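Local coordinates for protein ribose-phosphate pyrophosphokinase (Mycobacterium smegmatis, PDB 5MP7) that probably makes phosphoribosyl pyrophosphate, an early precursor of nucleotides, by transferring the pyrophosphoryl group of ATP to ribose 5-phosphate with the help of magnesium, at residues D171-S176 with G194-F199. Numbering follows the deposited sequence.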
ATOM      1  N   ASP A 171     -51.444  -0.595 -68.280  1.00 53.98           N
ATOM      2  CA  ASP A 171     -52.753  -0.106 -67.867  1.00 56.17           C
ATOM      3  C   ASP A 171     -52.612   0.346 -66.398  1.00 50.98           C
ATOM      4  O   ASP A 171     -52.583  -0.483 -65.486  1.00 43.07           O
ATOM      5  CB  ASP A 171     -53.772  -1.248 -68.030  1.00 65.90           C
ATOM      6  CG  ASP A 171     -55.221  -0.809 -67.840  1.00 80.76           C
ATOM      7  OD1 ASP A 171     -55.607   0.045 -68.644  1.00 92.90           O
ATOM      8  OD2 ASP A 171     -55.972  -1.329 -66.973  1.00 91.55           O
ATOM      9  N   MET A 172     -52.497   1.659 -66.188  1.00 46.19           N
ATOM     10  CA  MET A 172     -52.058   2.209 -64.901  1.00 50.15           C
ATOM     11  C   MET A 172     -53.185   2.709 -63.976  1.00 46.62           C
ATOM     12  O   MET A 172     -54.170   3.231 -64.430  1.00 45.88           O
ATOM     13  CB  MET A 172     -51.048   3.337 -65.148  1.00 56.76           C
ATOM     14  CG  MET A 172     -49.713   2.848 -65.728  1.00 63.32           C
ATOM     15  SD  MET A 172     -48.447   4.151 -65.879  1.00 63.98           S
ATOM     16  CE  MET A 172     -48.998   5.059 -67.328  1.00 66.25           C
ATOM     17  N   VAL A 173     -52.994   2.536 -62.674  1.00 41.35           N
ATOM     18  CA  VAL A 173     -53.763   3.255 -61.687  1.00 38.40           C
ATOM     19  C   VAL A 173     -52.754   3.875 -60.680  1.00 37.21           C
ATOM     20  O   VAL A 173     -51.765   3.233 -60.284  1.00 32.26           O
ATOM     21  CB  VAL A 173     -54.847   2.348 -61.026  1.00 43.32           C
ATOM     22  CG1 VAL A 173     -54.231   1.244 -60.191  1.00 42.85           C
ATOM     23  CG2 VAL A 173     -55.788   3.142 -60.132  1.00 44.08           C
ATOM     24  N   VAL A 174     -52.944   5.154 -60.328  1.00 33.56           N
ATOM     25  CA  VAL A 174     -52.092   5.801 -59.335  1.00 29.31           C
ATOM     26  C   VAL A 174     -52.713   5.519 -57.992  1.00 30.38           C
ATOM     27  O   VAL A 174     -53.904   5.692 -57.831  1.00 32.87           O
ATOM     28  CB  VAL A 174     -51.944   7.298 -59.600  1.00 27.52           C
ATOM     29  CG1 VAL A 174     -51.033   7.919 -58.581  1.00 28.32           C
ATOM     30  CG2 VAL A 174     -51.319   7.534 -60.947  1.00 28.37           C
ATOM     31  N   VAL A 175     -51.920   5.066 -57.032  1.00 32.22           N
ATOM     32  CA  VAL A 175     -52.423   4.704 -55.695  1.00 31.00           C
ATOM     33  C   VAL A 175     -51.697   5.498 -54.621  1.00 32.44           C
ATOM     34  O   VAL A 175     -50.464   5.536 -54.582  1.00 30.47           O
ATOM     35  CB  VAL A 175     -52.225   3.221 -55.409  1.00 32.16           C
ATOM     36  CG1 VAL A 175     -52.843   2.841 -54.079  1.00 33.38           C
ATOM     37  CG2 VAL A 175     -52.834   2.394 -56.523  1.00 36.26           C
ATOM     38  N   SER A 176     -52.456   6.113 -53.733  1.00 33.21           N
ATOM     39  CA  SER A 176     -51.884   6.781 -52.576  1.00 35.94           C
ATOM     40  C   SER A 176     -51.896   5.837 -51.369  1.00 36.47           C
ATOM     41  O   SER A 176     -52.909   5.237 -51.052  1.00 35.93           O
ATOM     42  CB  SER A 176     -52.678   8.028 -52.250  1.00 38.22           C
ATOM     43  OG  SER A 176     -52.021   8.741 -51.213  1.00 43.99           O
ATOM     44  N   GLY A 194     -54.207  11.110 -67.449  1.00 48.75           N
ATOM     45  CA  GLY A 194     -55.566  11.020 -66.902  1.00 49.98           C
ATOM     46  C   GLY A 194     -56.017   9.616 -66.525  1.00 51.27           C
ATOM     47  O   GLY A 194     -57.148   9.243 -66.773  1.00 56.95           O
ATOM     48  N   VAL A 195     -55.141   8.863 -65.880  1.00 45.82           N
ATOM     49  CA  VAL A 195     -55.457   7.517 -65.469  1.00 42.03           C
ATOM     50  C   VAL A 195     -56.258   7.533 -64.147  1.00 43.77           C
ATOM     51  O   VAL A 195     -56.288   8.545 -63.455  1.00 44.59           O
ATOM     52  CB  VAL A 195     -54.160   6.662 -65.372  1.00 46.15           C
ATOM     53  CG1 VAL A 195     -53.322   6.824 -66.642  1.00 45.77           C
ATOM     54  CG2 VAL A 195     -53.324   6.992 -64.131  1.00 49.09           C
ATOM     55  N   PRO A 196     -56.872   6.399 -63.769  1.00 37.77           N
ATOM     56  CA  PRO A 196     -57.625   6.343 -62.524  1.00 37.70           C
ATOM     57  C   PRO A 196     -56.790   6.412 -61.252  1.00 38.60           C
ATOM     58  O   PRO A 196     -55.559   6.257 -61.282  1.00 44.37           O
ATOM     59  CB  PRO A 196     -58.383   4.992 -62.585  1.00 37.08           C
ATOM     60  CG  PRO A 196     -57.922   4.303 -63.792  1.00 39.37           C
ATOM     61  CD  PRO A 196     -57.105   5.240 -64.631  1.00 38.73           C
ATOM     62  N   LEU A 197     -57.496   6.548 -60.142  1.00 35.33           N
ATOM     63  CA  LEU A 197     -56.920   6.832 -58.861  1.00 36.37           C
ATOM     64  C   LEU A 197     -57.469   5.907 -57.803  1.00 32.39           C
ATOM     65  O   LEU A 197     -58.620   5.550 -57.833  1.00 38.15           O
ATOM     66  CB  LEU A 197     -57.247   8.278 -58.520  1.00 43.16           C
ATOM     67  CG  LEU A 197     -56.593   8.950 -57.315  1.00 47.12           C
ATOM     68  CD1 LEU A 197     -55.083   8.877 -57.393  1.00 50.00           C
ATOM     69  CD2 LEU A 197     -57.025  10.405 -57.297  1.00 50.94           C
ATOM     70  N   ALA A 198     -56.640   5.517 -56.859  1.00 32.11           N
ATOM     71  CA  ALA A 198     -57.058   4.711 -55.693  1.00 30.83           C
ATOM     72  C   ALA A 198     -56.226   5.065 -54.471  1.00 29.31           C
ATOM     73  O   ALA A 198     -55.167   5.681 -54.590  1.00 32.21           O
ATOM     74  CB  ALA A 198     -56.921   3.237 -55.990  1.00 30.82           C
ATOM     75  N   PHE A 199     -56.701   4.693 -53.286  1.00 30.19           N
ATOM     76  CA  PHE A 199     -55.918   4.909 -52.083  1.00 30.78           C
ATOM     77  C   PHE A 199     -56.282   3.954 -50.970  1.00 28.61           C
ATOM     78  O   PHE A 199     -57.336   3.365 -51.003  1.00 31.18           O
ATOM     79  CB  PHE A 199     -56.068   6.352 -51.608  1.00 34.94           C
ATOM     80  CG  PHE A 199     -57.333   6.599 -50.881  1.00 37.51           C
ATOM     81  CD1 PHE A 199     -58.508   6.776 -51.567  1.00 39.40           C
ATOM     82  CD2 PHE A 199     -57.347   6.612 -49.484  1.00 44.39           C
ATOM     83  CE1 PHE A 199     -59.699   6.969 -50.882  1.00 45.21           C
ATOM     84  CE2 PHE A 199     -58.523   6.812 -48.787  1.00 44.42           C
ATOM     85  CZ  PHE A 199     -59.705   6.980 -49.490  1.00 46.07           C
TER
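A beta-alpha-beta crossover brings strand 172-176 beside strand 197-202, with helix 182-191 between them in the chain, and Val-174 lies at the heart of their parallel pairing. Its N donates to Pro-196 O (3.0 Å), and its O receives Ala-198 N at 2.9 Å. Ser-176 N then reaches Ala-198 O, also at 2.9 Å. Val-174 and Ala-198 thus each use both backbone N-H and C=O across the pairing, while Val-173 and Val-175 turn theirs to strand 225-230 on the other side. Pro-196 suits the start of the pairing: proline has no N-H to give, and the bond from Val-174 N needs only its C=O.

The side chains alternate between the faces. On the helix-covered face, Val-174 CG2 meets Val-195 CG2 at 3.8 Å, the two side chains crossing at about a right angle. Leu-197 has CG anti to the backbone N (chi1 -171°), which brings CD1 across to strand 172-176, 3.4 Å from Val-174 O. Ala-185 of the helix touches Val-174, Ser-176 and Leu-197; a small residue lets helix and sheet pack closely. On the other face, Val-173 CG2, anti to its own N, lies 4.0 Å from Pro-196 CB and also approaches Ala-198 CB, which Val-175 CG2 meets from further along at 4.2 Å. Branched valines suit these extended, buried positions, and alanine fits between two of them.

At the C-terminal end, Ser-176 CB packs 3.8 Å from Phe-199 CB, while its OG hydrogen-bonds to Asp-178 O in the segment just after the strand; Asp-178 is probably a magnesium ligand. Such a beta-alpha-beta unit, in a mainly parallel sheet whose strand ends lead to substrate and metal loops, recurs in the phosphoribosyltransferase-like fold.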